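Local coordinates for protein phospholethanolamine N-methyltransferase 2 (Haemonchus contortus, PDB 4KRI) that probably transfers methyl groups from S-adenosylmethionine to phosphomonomethylethanolamine and related phosphobases in nematode phosphocholine biosynthesis, at residues A[83-96]-A[122-136]. Numbering follows the deposited sequence.
Sequences LDKFITAALRSLRT and FDVFRLEEGNGNVGF
Phe125 carries CG anti to its own N (chi1 -162°), which brings its ring against Ile87 of the helix, while Ile87 sets CG1 beside N and CG2 anti to it, from where CG2 reaches Phe125 CD2 at 3.6 Å. The motif is a helix packed on a beta hairpin: strands 127-129 and 132-136 are antiparallel, joined by a type II' turn from Glu129 to Gly132, and the helix axis crosses strand 132-136 at 106°, 9.0 Å away. No direct hydrogen bond joins the segments, and the direct contact is mainly apolar. Ile87 CB stands over the centre of the Phe125 ring, a CH-pi contact only 9° off the normal. A second one comes from Leu91, whose CD2 lies 3.7 Å from the Phe136 ring centroid, while Leu91 CD1 turns to Leu127 CB. Phe136 is also met in its plane, at the edge, by Leu94 CD1, and Ile87 CD1 touches the edge of Phe122 in the same manner. Asp84 OD1 approaches Phe125 CE1 obliquely, but its hydrogen-bonding partner is Tyr121; Thr88 OG1, near Phe125 CZ, donates to Asp84 O at 2.7 Å, and that carbonyl also takes Thr88 N from the opposite face of its plane. Leu161 of strand 156-166 touches both Phe122 and Phe136. Both segments belong to the N-terminal family region, and none of their residues lines the phosphobase or S-adenosylhomocysteine pocket. Lys163 forms a salt bridge with Glu129 OE2 and hydrogen bonds to Leu91 O and Leu94 O, linking hairpin to helix end. The other carboxylate oxygen, Glu129 OE1, accepts a hydrogen bond from a water 2.7 Å away, and that water lies 2.8 Å from Thr96 OG1.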
loop_
_atom_site.group_PDB
_atom_site.type_symbol
_atom_site.label_atom_id
_atom_site.label_comp_id
_atom_site.label_asym_id
_atom_site.label_seq_id
_atom_site.Cartn_x
_atom_site.Cartn_y
_atom_site.Cartn_z
ATOM N N LEU A 83 -0.734 -23.108 11.500
ATOM C CA LEU A 83 -0.465 -22.211 10.376
ATOM C C LEU A 83 0.755 -22.700 9.595
ATOM O O LEU A 83 0.759 -22.678 8.366
ATOM C CB LEU A 83 -0.268 -20.766 10.854
ATOM C CG LEU A 83 -0.079 -19.695 9.770
ATOM C CD1 LEU A 83 -1.290 -19.607 8.870
ATOM C CD2 LEU A 83 0.207 -18.340 10.383
ATOM N N ASP A 84 1.774 -23.172 10.304
ATOM C CA ASP A 84 2.973 -23.682 9.637
ATOM C C ASP A 84 2.660 -24.911 8.778
ATOM O O ASP A 84 3.204 -25.066 7.681
ATOM C CB ASP A 84 4.051 -24.045 10.658
ATOM C CG ASP A 84 4.670 -22.835 11.315
ATOM O OD1 ASP A 84 4.560 -21.716 10.768
ATOM O OD2 ASP A 84 5.286 -23.012 12.385
ATOM N N LYS A 85 1.806 -25.792 9.286
ATOM C CA LYS A 85 1.373 -26.949 8.507
ATOM C C LYS A 85 0.665 -26.521 7.226
ATOM O O LYS A 85 0.890 -27.102 6.165
ATOM C CB LYS A 85 0.485 -27.884 9.338
ATOM C CG LYS A 85 1.259 -29.010 9.979
ATOM C CD LYS A 85 0.521 -29.592 11.168
ATOM C CE LYS A 85 1.352 -30.683 11.827
ATOM N NZ LYS A 85 1.655 -31.784 10.861
ATOM N N PHE A 86 -0.175 -25.496 7.323
ATOM C CA PHE A 86 -0.893 -25.011 6.149
ATOM C C PHE A 86 0.045 -24.394 5.126
ATOM O O PHE A 86 -0.062 -24.678 3.939
ATOM C CB PHE A 86 -1.965 -23.979 6.510
ATOM C CG PHE A 86 -2.401 -23.151 5.335
ATOM C CD1 PHE A 86 -3.242 -23.684 4.370
ATOM C CD2 PHE A 86 -1.944 -21.854 5.173
ATOM C CE1 PHE A 86 -3.632 -22.930 3.267
ATOM C CE2 PHE A 86 -2.326 -21.097 4.075
ATOM C CZ PHE A 86 -3.180 -21.637 3.124
ATOM N N ILE A 87 0.944 -23.523 5.572
ATOM C CA ILE A 87 1.835 -22.857 4.618
ATOM C C ILE A 87 2.696 -23.893 3.918
ATOM O O ILE A 87 2.931 -23.809 2.711
ATOM C CB ILE A 87 2.726 -21.813 5.290
ATOM C CG1 ILE A 87 1.855 -20.760 5.971
ATOM C CG2 ILE A 87 3.635 -21.155 4.262
ATOM C CD1 ILE A 87 2.632 -19.778 6.834
ATOM N N THR A 88 3.150 -24.874 4.690
ATOM C CA THR A 88 3.924 -25.982 4.151
ATOM C C THR A 88 3.131 -26.732 3.088
ATOM O O THR A 88 3.632 -26.970 1.989
ATOM C CB THR A 88 4.346 -26.949 5.265
ATOM O OG1 THR A 88 5.186 -26.247 6.187
ATOM C CG2 THR A 88 5.110 -28.131 4.689
ATOM N N ALA A 89 1.887 -27.073 3.400
ATOM C CA ALA A 89 1.066 -27.859 2.479
ATOM C C ALA A 89 0.728 -27.034 1.242
ATOM O O ALA A 89 0.675 -27.554 0.129
ATOM C CB ALA A 89 -0.209 -28.337 3.170
ATOM N N ALA A 90 0.494 -25.742 1.436
ATOM C CA ALA A 90 0.196 -24.862 0.311
ATOM C C ALA A 90 1.376 -24.780 -0.654
ATOM O O ALA A 90 1.200 -24.900 -1.865
ATOM C CB ALA A 90 -0.199 -23.474 0.806
ATOM N N LEU A 91 2.579 -24.595 -0.113
ATOM C CA LEU A 91 3.791 -24.556 -0.929
ATOM C C LEU A 91 4.026 -25.869 -1.666
ATOM O O LEU A 91 4.394 -25.864 -2.844
ATOM C CB LEU A 91 5.010 -24.204 -0.070
ATOM C CG LEU A 91 5.094 -22.722 0.314
ATOM C CD1 LEU A 91 6.133 -22.509 1.414
ATOM C CD2 LEU A 91 5.452 -21.868 -0.902
ATOM N N ARG A 92 3.814 -26.996 -0.993
ATOM C CA ARG A 92 4.015 -28.275 -1.666
ATOM C C ARG A 92 3.033 -28.480 -2.822
ATOM O O ARG A 92 3.381 -29.079 -3.838
ATOM C CB ARG A 92 3.939 -29.442 -0.673
ATOM C CG ARG A 92 5.144 -29.503 0.252
ATOM C CD ARG A 92 5.071 -30.686 1.216
ATOM N NE ARG A 92 6.178 -30.648 2.169
ATOM C CZ ARG A 92 6.199 -31.284 3.340
ATOM N NH1 ARG A 92 5.163 -32.022 3.725
ATOM N NH2 ARG A 92 7.262 -31.172 4.131
ATOM N N SER A 93 1.816 -27.960 -2.683
ATOM C CA SER A 93 0.777 -28.221 -3.674
ATOM C C SER A 93 0.956 -27.398 -4.947
ATOM O O SER A 93 0.439 -27.766 -6.008
ATOM C CB SER A 93 -0.600 -27.916 -3.091
ATOM O OG SER A 93 -0.844 -26.517 -3.149
ATOM N N LEU A 94 1.669 -26.279 -4.840
ATOM C CA LEU A 94 1.796 -25.343 -5.964
ATOM C C LEU A 94 3.025 -25.599 -6.812
ATOM O O LEU A 94 4.075 -25.971 -6.295
ATOM C CB LEU A 94 1.862 -23.896 -5.456
ATOM C CG LEU A 94 0.530 -23.323 -4.966
ATOM C CD1 LEU A 94 0.783 -22.095 -4.095
ATOM C CD2 LEU A 94 -0.374 -22.958 -6.141
ATOM N N ARG A 95 2.889 -25.401 -8.120
ATOM C CA ARG A 95 4.057 -25.297 -8.994
ATOM C C ARG A 95 4.824 -24.030 -8.665
ATOM O O ARG A 95 4.249 -23.066 -8.161
ATOM C CB ARG A 95 3.617 -25.195 -10.455
ATOM C CG ARG A 95 2.912 -26.421 -10.972
ATOM C CD ARG A 95 2.289 -26.165 -12.343
ATOM N NE ARG A 95 3.289 -25.756 -13.329
ATOM C CZ ARG A 95 3.291 -26.158 -14.596
ATOM N NH1 ARG A 95 2.342 -26.977 -15.029
ATOM N NH2 ARG A 95 4.239 -25.742 -15.429
ATOM N N THR A 96 6.117 -23.998 -8.981
ATOM C CA THR A 96 6.840 -22.738 -8.880
ATOM C C THR A 96 6.151 -21.714 -9.794
ATOM O O THR A 96 5.719 -22.053 -10.901
ATOM C CB THR A 96 8.335 -22.899 -9.220
ATOM O OG1 THR A 96 8.939 -23.769 -8.251
ATOM C CG2 THR A 96 9.044 -21.542 -9.186
ATOM N N PHE A 122 3.792 -14.905 6.340
ATOM C CA PHE A 122 3.798 -15.533 5.020
ATOM C C PHE A 122 5.074 -15.169 4.262
ATOM O O PHE A 122 5.641 -15.997 3.537
ATOM C CB PHE A 122 2.590 -15.058 4.206
ATOM C CG PHE A 122 1.267 -15.494 4.759
ATOM C CD1 PHE A 122 1.149 -16.683 5.460
ATOM C CD2 PHE A 122 0.134 -14.709 4.571
ATOM C CE1 PHE A 122 -0.076 -17.093 5.964
ATOM C CE2 PHE A 122 -1.087 -15.108 5.072
ATOM C CZ PHE A 122 -1.191 -16.303 5.777
ATOM N N ASP A 123 5.525 -13.930 4.434
ATOM C CA ASP A 123 6.658 -13.406 3.658
ATOM C C ASP A 123 7.987 -14.017 4.106
ATOM O O ASP A 123 8.944 -14.094 3.332
ATOM C CB ASP A 123 6.706 -11.876 3.772
ATOM C CG ASP A 123 7.459 -11.217 2.623
ATOM O OD1 ASP A 123 7.317 -11.656 1.460
ATOM O OD2 ASP A 123 8.197 -10.247 2.882
ATOM N N VAL A 124 8.030 -14.458 5.360
ATOM C CA VAL A 124 9.259 -14.942 5.984
ATOM C C VAL A 124 9.411 -16.464 5.883
ATOM O O VAL A 124 10.528 -16.981 5.818
ATOM C CB VAL A 124 9.318 -14.465 7.463
ATOM C CG1 VAL A 124 10.278 -15.295 8.288
ATOM C CG2 VAL A 124 9.695 -12.987 7.522
ATOM N N PHE A 125 8.289 -17.174 5.851
ATOM C CA PHE A 125 8.310 -18.640 5.855
ATOM C C PHE A 125 9.121 -19.256 4.705
ATOM O O PHE A 125 8.998 -18.853 3.551
ATOM C CB PHE A 125 6.885 -19.207 5.856
ATOM C CG PHE A 125 6.809 -20.646 6.286
ATOM C CD1 PHE A 125 6.572 -20.974 7.612
ATOM C CD2 PHE A 125 6.977 -21.674 5.367
ATOM C CE1 PHE A 125 6.504 -22.298 8.018
ATOM C CE2 PHE A 125 6.909 -23.003 5.763
ATOM C CZ PHE A 125 6.669 -23.317 7.091
ATOM N N ARG A 126 9.952 -20.236 5.039
ATOM C CA ARG A 126 10.758 -20.920 4.032
ATOM C C ARG A 126 10.612 -22.433 4.156
ATOM O O ARG A 126 10.536 -22.971 5.260
ATOM C CB ARG A 126 12.235 -20.515 4.157
ATOM C CG ARG A 126 12.537 -19.068 3.774
ATOM C CD ARG A 126 12.283 -18.808 2.296
ATOM N NE ARG A 126 12.505 -17.409 1.928
ATOM C CZ ARG A 126 11.545 -16.492 1.855
ATOM N NH1 ARG A 126 10.283 -16.817 2.129
ATOM N NH2 ARG A 126 11.839 -15.249 1.499
ATOM N N LEU A 127 10.557 -23.118 3.017
ATOM C CA LEU A 127 10.463 -24.574 3.013
ATOM C C LEU A 127 11.572 -25.163 2.159
ATOM O O LEU A 127 11.816 -24.700 1.044
ATOM C CB LEU A 127 9.100 -25.020 2.470
ATOM C CG LEU A 127 8.904 -26.526 2.313
ATOM C CD1 LEU A 127 8.995 -27.202 3.662
ATOM C CD2 LEU A 127 7.563 -26.839 1.630
ATOM N N GLU A 128 12.257 -26.178 2.675
ATOM C CA GLU A 128 13.253 -26.864 1.861
ATOM C C GLU A 128 12.605 -27.629 0.700
ATOM O O GLU A 128 11.686 -28.415 0.896
ATOM C CB GLU A 128 14.092 -27.823 2.707
ATOM C CG GLU A 128 15.014 -28.697 1.870
ATOM C CD GLU A 128 15.807 -29.688 2.700
ATOM O OE1 GLU A 128 16.509 -29.255 3.641
ATOM O OE2 GLU A 128 15.729 -30.902 2.410
ATOM N N GLU A 129 13.086 -27.383 -0.511
ATOM C CA GLU A 129 12.605 -28.110 -1.684
ATOM C C GLU A 129 13.765 -28.288 -2.655
ATOM O O GLU A 129 14.277 -27.319 -3.211
ATOM C CB GLU A 129 11.439 -27.366 -2.352
ATOM C CG GLU A 129 10.928 -28.018 -3.632
ATOM C CD GLU A 129 9.797 -27.231 -4.290
ATOM O OE1 GLU A 129 10.006 -26.721 -5.413
ATOM O OE2 GLU A 129 8.698 -27.137 -3.697
ATOM N N GLY A 130 14.196 -29.529 -2.846
ATOM C CA GLY A 130 15.375 -29.775 -3.656
ATOM C C GLY A 130 16.615 -29.263 -2.950
ATOM O O GLY A 130 16.759 -29.449 -1.741
ATOM N N ASN A 131 17.505 -28.608 -3.692
ATOM C CA ASN A 131 18.744 -28.094 -3.108
ATOM C C ASN A 131 18.694 -26.611 -2.739
ATOM O O ASN A 131 19.731 -25.954 -2.608
ATOM C CB ASN A 131 19.941 -28.392 -4.016
ATOM C CG ASN A 131 20.749 -29.590 -3.539
ATOM O OD1 ASN A 131 21.931 -29.466 -3.210
ATOM N ND2 ASN A 131 20.107 -30.754 -3.482
ATOM N N GLY A 132 17.482 -26.094 -2.562
ATOM C CA GLY A 132 17.285 -24.729 -2.114
ATOM C C GLY A 132 15.980 -24.618 -1.348
ATOM O O GLY A 132 15.404 -25.632 -0.944
ATOM N N ASN A 133 15.511 -23.393 -1.146
ATOM C CA ASN A 133 14.244 -23.170 -0.458
ATOM C C ASN A 133 13.153 -22.664 -1.395
ATOM O O ASN A 133 13.437 -22.153 -2.478
ATOM C CB ASN A 133 14.420 -22.166 0.687
ATOM C CG ASN A 133 15.154 -22.752 1.879
ATOM O OD1 ASN A 133 15.130 -23.961 2.105
ATOM N ND2 ASN A 133 15.804 -21.894 2.652
ATOM N N VAL A 134 11.904 -22.821 -0.970
ATOM C CA VAL A 134 10.791 -22.161 -1.636
ATOM C C VAL A 134 10.021 -21.369 -0.596
ATOM O O VAL A 134 10.095 -21.662 0.601
ATOM C CB VAL A 134 9.825 -23.150 -2.332
ATOM C CG1 VAL A 134 10.515 -23.827 -3.507
ATOM C CG2 VAL A 134 9.273 -24.182 -1.340
ATOM N N GLY A 135 9.280 -20.369 -1.055
ATOM C CA GLY A 135 8.495 -19.548 -0.156
ATOM C C GLY A 135 7.549 -18.700 -0.973
ATOM O O GLY A 135 7.529 -18.796 -2.202
ATOM N N PHE A 136 6.760 -17.868 -0.306
ATOM C CA PHE A 136 5.848 -16.999 -1.035
ATOM C C PHE A 136 6.402 -15.601 -1.225
ATOM O O PHE A 136 6.857 -14.969 -0.269
ATOM C CB PHE A 136 4.496 -16.916 -0.319
ATOM C CG PHE A 136 3.656 -18.142 -0.486
ATOM C CD1 PHE A 136 3.182 -18.511 -1.743
ATOM C CD2 PHE A 136 3.323 -18.928 0.613
ATOM C CE1 PHE A 136 2.402 -19.658 -1.900
ATOM C CE2 PHE A 136 2.548 -20.066 0.469
ATOM C CZ PHE A 136 2.087 -20.440 -0.796
HETATM O O HOH W 1 8.059 -26.162 -7.206
#